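Local coordinates for protein ESSB (Geobacillus thermodenitrificans, PDB 4ANO) that is an integral membrane component of the type VII secretion system, represented here by its cytoplasmic fragment, and probably supports protein export, at residues K35-D38 / P39-E43; E47-P50 / C51-R54; A150-L153 / A154-G158; A203-R206 / A207-H210. One frame throughout, in Å; residues are numbered along the deposited sequence.

In the fold
All four contacts are local turns or helix ends in the cytoplasmic fragment of EssB, which belongs to a family in the protein-kinase clan. Interaction 1 lies in the connection between strands 25-30 and 53-58, and interaction 2 leads into strand 53-58 of the antiparallel four-stranded sheet, their centres about 18 Å apart. Interaction 3 lies across the chain's centre among the helices, about 26 Å from interaction 2 and 34 Å from interaction 1, centre to centre. Interaction 4 closes helix 187-207, whose earlier part packs on interaction 3, yet their centres stand about 23 Å apart. Interactions 1 and 4 are the most distant pair, with centres separated by about 53 Å.

Interaction 1: residues K35-D38 / P39-E43; sequences KMQD and PLELE
An Asx turn starts the short 3-10 segment 39-43, in the connection between strands 25-30 and 53-58: D38 reaches forward to L40, while E41 reaches back to the chain that leads in. The carboxylate oxygen OD1 of D38 accepts the N-H of L40 at 3.0 Å, from above the carboxylate plane. A chi1 of -175° turns the D38 carboxylate away from its own N-H and forward, so that it lies alongside the L40 side chain, pointing the same way. P39 suits the first position of the 3-10 segment because it has no N-H to satisfy and its ring favours the bent backbone. The carbonyl oxygen D38 O takes the N-H of E41 N at 2.9 Å.

E41 returns the grip with an extended side chain. E41 OE2 accepts D38 N at 2.8 Å from above the carboxylate plane, whereas E41 OE1 accepts Q37 N at 3.0 Å on its syn side, 28° out of that plane; a second bond from Q37 N to E41 OE2 is weak. OE1 is also bound by S133, so this glutamate ties two consecutive amides to a distant part of the chain. A glutamate is long enough to reach back to both amides, and its two oxygens can accept from them.

The apolar half of the contact is made by the selenomethionine M36. It crosses L42 at about a right angle, and both residues pack on V58 and V63 of the sheet. A bend at chi3 (77°) turns its end, and M36 SE rests 3.8 Å from L42 CD1 and equally 3.8 Å from P39 CA.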
loop_
_atom_site.group_PDB
_atom_site.type_symbol
_atom_site.label_atom_id
_atom_site.label_comp_id
_atom_site.label_asym_id
_atom_site.label_seq_id
_atom_site.Cartn_x
_atom_site.Cartn_y
_atom_site.Cartn_z
ATOM N N LYS A 35 -19.585 -10.850 1.725
ATOM C CA LYS A 35 -19.934 -11.850 0.706
ATOM C C LYS A 35 -19.477 -13.254 1.129
ATOM O O LYS A 35 -19.853 -14.230 0.473
ATOM C CB LYS A 35 -19.285 -11.492 -0.619
ATOM C CG LYS A 35 -19.733 -10.208 -1.151
ATOM C CD LYS A 35 -19.095 -9.907 -2.538
ATOM C CE LYS A 35 -19.774 -8.696 -3.203
ATOM N NZ LYS A 35 -18.765 -7.975 -4.022
HETATM N N MSE A 36 -18.677 -13.298 2.204
HETATM C CA MSE A 36 -18.138 -14.541 2.760
HETATM C C MSE A 36 -19.295 -15.553 2.990
HETATM O O MSE A 36 -20.395 -15.180 3.409
HETATM C CB MSE A 36 -17.453 -14.295 4.118
HETATM C CG MSE A 36 -16.922 -15.545 4.749
HETATM SE SE MSE A 36 -16.226 -15.233 6.513
HETATM C CE MSE A 36 -17.889 -15.123 7.503
ATOM N N GLN A 37 -19.056 -16.783 2.615
ATOM C CA GLN A 37 -20.088 -17.815 2.958
ATOM C C GLN A 37 -19.468 -18.700 4.036
ATOM O O GLN A 37 -19.923 -18.722 5.223
ATOM C CB GLN A 37 -20.503 -18.520 1.658
ATOM C CG GLN A 37 -21.244 -17.559 0.761
ATOM C CD GLN A 37 -21.808 -18.172 -0.517
ATOM O OE1 GLN A 37 -21.492 -19.328 -0.888
ATOM N NE2 GLN A 37 -22.652 -17.447 -1.144
ATOM N N ASP A 38 -18.504 -19.488 3.664
ATOM C CA ASP A 38 -17.931 -20.377 4.614
ATOM C C ASP A 38 -16.706 -19.671 5.261
ATOM O O ASP A 38 -15.806 -19.201 4.529
ATOM C CB ASP A 38 -17.573 -21.660 3.881
ATOM C CG ASP A 38 -17.078 -22.716 4.790
ATOM O OD1 ASP A 38 -16.580 -22.415 5.886
ATOM O OD2 ASP A 38 -17.251 -23.910 4.448
ATOM N N PRO A 39 -16.666 -19.509 6.596
ATOM C CA PRO A 39 -15.506 -18.919 7.259
ATOM C C PRO A 39 -14.137 -19.511 6.817
ATOM O O PRO A 39 -13.105 -18.854 6.885
ATOM C CB PRO A 39 -15.740 -19.236 8.740
ATOM C CG PRO A 39 -17.230 -19.319 8.799
ATOM C CD PRO A 39 -17.649 -20.030 7.581
ATOM N N LEU A 40 -14.137 -20.796 6.424
ATOM C CA LEU A 40 -12.943 -21.427 5.865
ATOM C C LEU A 40 -12.262 -20.681 4.684
ATOM O O LEU A 40 -11.060 -20.825 4.466
ATOM C CB LEU A 40 -13.331 -22.848 5.429
ATOM C CG LEU A 40 -12.204 -23.701 4.848
ATOM C CD1 LEU A 40 -11.018 -23.836 5.841
ATOM C CD2 LEU A 40 -12.800 -25.128 4.778
ATOM N N GLU A 41 -13.055 -19.883 3.943
ATOM C CA GLU A 41 -12.533 -19.006 2.857
ATOM C C GLU A 41 -11.460 -18.074 3.334
ATOM O O GLU A 41 -10.641 -17.664 2.512
ATOM C CB GLU A 41 -13.649 -18.133 2.265
ATOM C CG GLU A 41 -14.807 -18.945 1.638
ATOM C CD GLU A 41 -16.146 -18.210 1.502
ATOM O OE1 GLU A 41 -16.254 -16.977 1.640
ATOM O OE2 GLU A 41 -17.135 -18.928 1.241
ATOM N N LEU A 42 -11.472 -17.728 4.642
ATOM C CA LEU A 42 -10.501 -16.753 5.205
ATOM C C LEU A 42 -9.169 -17.395 5.600
ATOM O O LEU A 42 -8.209 -16.700 5.950
ATOM C CB LEU A 42 -11.120 -15.983 6.408
ATOM C CG LEU A 42 -12.395 -15.222 6.093
ATOM C CD1 LEU A 42 -12.600 -14.253 7.273
ATOM C CD2 LEU A 42 -12.245 -14.418 4.718
ATOM N N GLU A 43 -9.096 -18.715 5.542
ATOM C CA GLU A 43 -7.867 -19.437 5.965
ATOM C C GLU A 43 -6.667 -19.011 5.109
ATOM O O GLU A 43 -5.519 -18.970 5.646
ATOM C CB GLU A 43 -8.117 -20.982 6.066
ATOM C CG GLU A 43 -6.883 -21.815 6.682
ATOM C CD GLU A 43 -5.630 -21.776 5.854
ATOM O OE1 GLU A 43 -5.765 -21.779 4.610
ATOM O OE2 GLU A 43 -4.483 -21.784 6.430
#

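Interaction 2: residues E47-P50 / C51-R54; sequences EVDP and CIVR
D49 and R54 form a salt bridge across the turn that leads into strand 53-58, with both terminal nitrogens of the arginine directed end-on at one oxygen. D49 OD2 receives R54 NH2 at 3.1 Å, nearly along its C-O axis, and R54 NH1 at 3.3 Å from above the carboxylate plane. Although OD2 lies in the plane of the guanidinium, the two flat groups stand almost perpendicular, 84° apart. The other oxygen, D49 OD1, faces the backbone and accepts I52 N at 2.8 Å on its syn side. D49 holds CG between its backbone N and carbonyl carbon (chi1 71°), which folds the carboxylate over the turn and lets one short acid serve both jobs.

Around this pair, the R54 guanidinium is sandwiched: V48 CB sits 3.6 Å above one face and I52 CG2 3.6 Å above the opposite face, each offset toward the rim. Branched aliphatic residues suit these places, since they cover the flat cation while leaving its edge to the acid. A water lies within hydrogen-bonding distance of two carbonyls, D49 O (2.8 Å) and I52 O (2.9 Å), on either limb of the turn.

Further out, R54 NE donates to the carbonyl of L126, which holds the side of the guanidinium away from D49 and is likely to limit its rotation, and F124 packs against D49 and I52. Replacing D49 by an alanine would probably leave the R54 charge without its mate and the amide of I52 without its side-chain acceptor. The buried charge of R54 is probably balanced by an acid close in sequence, and the same acid is likely to stiffen the entry to strand 53-58, at one side of the four-stranded sheet in this chain.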
loop_
_atom_site.group_PDB
_atom_site.type_symbol
_atom_site.label_atom_id
_atom_site.label_comp_id
_atom_site.label_asym_id
_atom_site.label_seq_id
_atom_site.Cartn_x
_atom_site.Cartn_y
_atom_site.Cartn_z
ATOM N N GLU A 47 -1.694 -17.351 5.049
ATOM C CA GLU A 47 -0.715 -17.722 4.048
ATOM C C GLU A 47 -0.461 -16.575 3.082
ATOM O O GLU A 47 -0.379 -16.755 1.852
ATOM C CB GLU A 47 -1.117 -19.043 3.336
ATOM C CG GLU A 47 -0.874 -20.357 4.156
ATOM C CD GLU A 47 -2.133 -20.860 4.815
ATOM O OE1 GLU A 47 -2.953 -19.981 5.156
ATOM O OE2 GLU A 47 -2.339 -22.105 4.957
ATOM N N VAL A 48 -0.305 -15.381 3.639
ATOM C CA VAL A 48 -0.001 -14.250 2.767
ATOM C C VAL A 48 1.498 -14.122 2.612
ATOM O O VAL A 48 2.011 -14.096 1.509
ATOM C CB VAL A 48 -0.639 -12.949 3.246
ATOM C CG1 VAL A 48 -0.236 -11.750 2.330
ATOM C CG2 VAL A 48 -2.172 -13.209 3.358
ATOM N N ASP A 49 2.198 -14.053 3.721
ATOM C CA ASP A 49 3.649 -13.769 3.576
ATOM C C ASP A 49 4.234 -14.388 4.828
ATOM O O ASP A 49 3.639 -14.373 5.836
ATOM C CB ASP A 49 3.912 -12.263 3.416
ATOM C CG ASP A 49 3.677 -11.479 4.719
ATOM O OD1 ASP A 49 4.535 -11.558 5.615
ATOM O OD2 ASP A 49 2.657 -10.717 4.813
ATOM N N PRO A 50 5.417 -14.962 4.736
ATOM C CA PRO A 50 5.888 -15.589 5.988
ATOM C C PRO A 50 6.255 -14.605 7.141
ATOM O O PRO A 50 6.256 -15.027 8.330
ATOM C CB PRO A 50 7.100 -16.351 5.519
ATOM C CG PRO A 50 7.699 -15.471 4.347
ATOM C CD PRO A 50 6.458 -14.709 3.745
ATOM N N CYS A 51 6.518 -13.332 6.824
ATOM C CA CYS A 51 6.908 -12.378 7.911
ATOM C C CYS A 51 5.848 -11.917 8.885
ATOM O O CYS A 51 6.080 -11.795 10.092
ATOM C CB CYS A 51 7.545 -11.144 7.259
ATOM S SG CYS A 51 9.111 -11.664 6.418
ATOM N N ILE A 52 4.610 -11.778 8.397
ATOM C CA ILE A 52 3.610 -11.053 9.185
ATOM C C ILE A 52 2.590 -12.074 9.555
ATOM O O ILE A 52 2.127 -12.818 8.678
ATOM C CB ILE A 52 2.951 -9.910 8.318
ATOM C CG1 ILE A 52 3.971 -8.794 8.111
ATOM C CG2 ILE A 52 1.743 -9.347 9.060
ATOM C CD1 ILE A 52 3.408 -7.727 7.232
ATOM N N VAL A 53 2.320 -12.195 10.834
ATOM C CA VAL A 53 1.357 -13.192 11.367
ATOM C C VAL A 53 -0.040 -12.491 11.356
ATOM O O VAL A 53 -0.122 -11.272 11.627
ATOM C CB VAL A 53 1.797 -13.676 12.779
ATOM C CG1 VAL A 53 0.617 -14.384 13.592
ATOM C CG2 VAL A 53 3.043 -14.639 12.728
ATOM N N ARG A 54 -1.096 -13.241 10.979
ATOM C CA ARG A 54 -2.489 -12.774 10.979
ATOM C C ARG A 54 -3.309 -13.797 11.682
ATOM O O ARG A 54 -3.261 -14.966 11.305
ATOM C CB ARG A 54 -3.060 -12.576 9.558
ATOM C CG ARG A 54 -2.287 -11.551 8.761
ATOM C CD ARG A 54 -2.869 -11.206 7.343
ATOM N NE ARG A 54 -1.945 -10.292 6.595
ATOM C CZ ARG A 54 -0.682 -10.497 6.261
ATOM N NH1 ARG A 54 0.045 -11.622 6.540
ATOM N NH2 ARG A 54 -0.059 -9.525 5.650
HETATM O O HOH W 1 3.359 -15.454 8.395
#

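Interaction 3: residues A150-L153 / A154-G158; sequences ATVL and ALTEG
From A150 to L155 the chain is regular alpha-helix, with A154 N bonded to A150 O at 2.8 Å and L155 N to T151 O at 2.9 Å. Past L155 it unwinds: G158 N reaches back five residues to L153 O at 2.8 Å, in a nearly straight bond, and G158 takes a positive phi (53°) that suits glycine, where a side chain would be crowded by A154 O.

T156 marks the end of helix 141-155. The hydroxyl T156 OG1 donates to V152 O at 2.7 Å, from above the carbonyl plane, while T156 N reaches the same V152 O at 2.9 Å. OG1 lies between the backbone N and the carbonyl carbon (chi1 57°), which turns it back toward V152 O. V152 and T156 cross obliquely, both packing on A91 of helix 84-98. L153 instead meets L181 and W182 of helix 176-183.

A valine in place of T156 would probably keep the bulk but leave V152 O without its hydroxyl donor. R87 binds the carbonyls of L155 and T156, so its positive charge is likely to offset the negative end of the helix dipole, and the buried hydroxyl of T156 probably pays little for its burial, its proton being given to V152 O.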
loop_
_atom_site.group_PDB
_atom_site.type_symbol
_atom_site.label_atom_id
_atom_site.label_comp_id
_atom_site.label_asym_id
_atom_site.label_seq_id
_atom_site.Cartn_x
_atom_site.Cartn_y
_atom_site.Cartn_z
ATOM N N ALA A 150 -1.053 7.373 -5.931
ATOM C CA ALA A 150 -1.146 8.293 -4.801
ATOM C C ALA A 150 -0.128 7.889 -3.740
ATOM O O ALA A 150 0.473 8.748 -3.077
ATOM C CB ALA A 150 -2.521 8.363 -4.243
ATOM N N THR A 151 -0.039 6.574 -3.481
ATOM C CA THR A 151 0.910 6.044 -2.447
ATOM C C THR A 151 2.375 6.317 -2.821
ATOM O O THR A 151 3.218 6.778 -2.015
ATOM C CB THR A 151 0.691 4.565 -2.184
ATOM O OG1 THR A 151 -0.660 4.430 -1.721
ATOM C CG2 THR A 151 1.706 4.086 -1.132
ATOM N N VAL A 152 2.704 6.078 -4.078
ATOM C CA VAL A 152 4.053 6.371 -4.551
ATOM C C VAL A 152 4.352 7.883 -4.492
ATOM O O VAL A 152 5.468 8.246 -4.025
ATOM C CB VAL A 152 4.115 5.902 -6.029
ATOM C CG1 VAL A 152 5.361 6.507 -6.765
ATOM C CG2 VAL A 152 4.173 4.370 -6.057
ATOM N N LEU A 153 3.403 8.732 -4.895
ATOM C CA LEU A 153 3.619 10.205 -4.750
ATOM C C LEU A 153 3.751 10.614 -3.304
ATOM O O LEU A 153 4.593 11.440 -2.914
ATOM C CB LEU A 153 2.523 11.019 -5.421
ATOM C CG LEU A 153 2.638 10.887 -6.946
ATOM C CD1 LEU A 153 1.416 11.399 -7.693
ATOM C CD2 LEU A 153 3.876 11.474 -7.448
ATOM N N ALA A 154 2.917 10.066 -2.439
ATOM C CA ALA A 154 3.059 10.341 -1.017
ATOM C C ALA A 154 4.444 9.908 -0.476
ATOM O O ALA A 154 4.993 10.562 0.409
ATOM C CB ALA A 154 1.978 9.688 -0.227
ATOM N N LEU A 155 4.993 8.824 -0.985
ATOM C CA LEU A 155 6.261 8.333 -0.472
ATOM C C LEU A 155 7.478 9.131 -1.040
ATOM O O LEU A 155 8.461 9.349 -0.306
ATOM C CB LEU A 155 6.384 6.877 -0.855
ATOM C CG LEU A 155 7.627 6.116 -0.430
ATOM C CD1 LEU A 155 7.655 6.154 1.097
ATOM C CD2 LEU A 155 7.572 4.694 -0.920
ATOM N N THR A 156 7.385 9.533 -2.306
ATOM C CA THR A 156 8.528 10.051 -3.082
ATOM C C THR A 156 8.528 11.566 -3.075
ATOM O O THR A 156 9.294 12.150 -2.372
ATOM C CB THR A 156 8.561 9.508 -4.533
ATOM O OG1 THR A 156 7.322 9.818 -5.216
ATOM C CG2 THR A 156 8.720 7.975 -4.518
ATOM N N GLU A 157 7.698 12.166 -3.913
ATOM C CA GLU A 157 7.476 13.626 -3.957
ATOM C C GLU A 157 7.138 14.150 -2.569
ATOM O O GLU A 157 7.767 15.107 -2.069
ATOM C CB GLU A 157 6.314 13.930 -4.889
ATOM C CG GLU A 157 6.092 15.424 -5.131
ATOM C CD GLU A 157 6.425 15.853 -6.561
ATOM O OE1 GLU A 157 7.530 15.527 -7.082
ATOM O OE2 GLU A 157 5.559 16.542 -7.153
ATOM N N GLY A 158 6.141 13.522 -1.969
ATOM C CA GLY A 158 5.661 13.788 -0.654
ATOM C C GLY A 158 5.286 15.252 -0.347
ATOM O O GLY A 158 5.553 15.727 0.762
#

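Interaction 4: residues A203-R206 / A207-H210; sequences AKER and AKVH
E205 and K208 run side by side and point the same way near the end of helix 187-207, three residues apart and joined at their ends by a salt bridge. K208 NZ donates to E205 OE1 at 2.7 Å, meeting that oxygen nearly along its C-O axis. The two chains reach this point differently. The lysine is extended beyond CG and sweeps back along the helix, whereas the shorter glutamate bends at chi2 (-77°), which brings its carboxylate round to the ammonium. The lysine's aliphatic part follows too, K208 CE lying 3.5 Å from E205 OE1. A lysine and a glutamate, both long and flexible, suit this largely exposed place.

R206 stands apart from this pair: its extended chain leads to E202, one turn earlier, with which NE forms a salt bridge. What R206 offers to the following residues is its carbonyl. V209 N donates to R206 O at 2.9 Å from above the carbonyl plane, and V209 CG2 lies 3.2 Å from the same R206 O. H210 CD2, at the edge of the ring, lies 3.1 Å from R206 O, which is near the ring plane.

Along the backbone, A207 N bonds to A203 O at 3.1 Å, K208 N turns to E205 O at 3.1 Å, and a type I turn then runs from A207 to H210. Since K208 and R206 are exposed, solvent probably screens these ion pairs, so their contribution to fixing this part of the chain is likely to be modest beside that of the backbone bonds.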
loop_
_atom_site.group_PDB
_atom_site.type_symbol
_atom_site.label_atom_id
_atom_site.label_comp_id
_atom_site.label_asym_id
_atom_site.label_seq_id
_atom_site.Cartn_x
_atom_site.Cartn_y
_atom_site.Cartn_z
ATOM N N ALA A 203 22.094 9.505 -10.439
ATOM C CA ALA A 203 23.226 10.296 -11.041
ATOM C C ALA A 203 23.486 11.508 -10.148
ATOM O O ALA A 203 24.660 11.846 -9.849
ATOM C CB ALA A 203 22.860 10.695 -12.471
ATOM N N LYS A 204 22.433 12.131 -9.616
ATOM C CA LYS A 204 22.606 13.323 -8.736
ATOM C C LYS A 204 23.331 13.024 -7.436
ATOM O O LYS A 204 24.156 13.775 -7.001
ATOM C CB LYS A 204 21.267 14.030 -8.451
ATOM C CG LYS A 204 20.683 14.787 -9.671
ATOM C CD LYS A 204 19.282 15.356 -9.358
ATOM C CE LYS A 204 18.676 16.103 -10.550
ATOM N NZ LYS A 204 17.230 16.460 -10.308
ATOM N N GLU A 205 22.970 11.926 -6.782
ATOM C CA GLU A 205 23.591 11.562 -5.529
ATOM C C GLU A 205 25.042 11.195 -5.749
ATOM O O GLU A 205 25.878 11.574 -4.963
ATOM C CB GLU A 205 22.835 10.378 -4.916
ATOM C CG GLU A 205 21.400 10.815 -4.525
ATOM C CD GLU A 205 21.371 11.612 -3.283
ATOM O OE1 GLU A 205 21.581 12.850 -3.333
ATOM O OE2 GLU A 205 21.090 10.980 -2.224
ATOM N N ARG A 206 25.348 10.529 -6.874
ATOM C CA ARG A 206 26.748 10.185 -7.185
ATOM C C ARG A 206 27.629 11.428 -7.362
ATOM O O ARG A 206 28.798 11.409 -6.951
ATOM C CB ARG A 206 26.910 9.231 -8.404
ATOM C CG ARG A 206 26.135 7.877 -8.223
ATOM C CD ARG A 206 26.354 6.903 -9.464
ATOM N NE ARG A 206 25.787 5.596 -9.094
ATOM C CZ ARG A 206 26.386 4.786 -8.226
ATOM N NH1 ARG A 206 27.593 5.161 -7.726
ATOM N NH2 ARG A 206 25.804 3.631 -7.890
ATOM N N ALA A 207 27.057 12.494 -7.935
ATOM C CA ALA A 207 27.855 13.681 -8.209
ATOM C C ALA A 207 28.365 14.281 -6.883
ATOM O O ALA A 207 29.345 15.010 -6.907
ATOM C CB ALA A 207 27.025 14.717 -9.025
ATOM N N LYS A 208 27.658 13.951 -5.795
ATOM C CA LYS A 208 27.995 14.454 -4.445
ATOM C C LYS A 208 29.223 13.725 -3.846
ATOM O O LYS A 208 29.770 14.196 -2.822
ATOM C CB LYS A 208 26.814 14.229 -3.503
ATOM C CG LYS A 208 25.603 15.104 -3.815
ATOM C CD LYS A 208 24.498 15.024 -2.782
ATOM C CE LYS A 208 23.348 15.909 -3.223
ATOM N NZ LYS A 208 22.116 15.428 -2.552
ATOM N N VAL A 209 29.708 12.660 -4.483
ATOM C CA VAL A 209 30.958 12.058 -3.987
ATOM C C VAL A 209 32.126 12.226 -4.996
ATOM O O VAL A 209 33.137 11.541 -4.908
ATOM C CB VAL A 209 30.720 10.530 -3.592
ATOM C CG1 VAL A 209 29.568 10.353 -2.552
ATOM C CG2 VAL A 209 30.286 9.677 -4.764
ATOM N N HIS A 210 32.012 13.216 -5.878
ATOM C CA HIS A 210 33.140 13.647 -6.678
ATOM C C HIS A 210 33.261 15.136 -6.604
ATOM O O HIS A 210 32.256 15.868 -6.533
ATOM C CB HIS A 210 32.998 13.166 -8.147
ATOM C CG HIS A 210 32.785 11.701 -8.252
ATOM N ND1 HIS A 210 33.831 10.789 -8.267
ATOM C CD2 HIS A 210 31.644 10.974 -8.203
ATOM C CE1 HIS A 210 33.322 9.561 -8.232
ATOM N NE2 HIS A 210 32.005 9.640 -8.202
#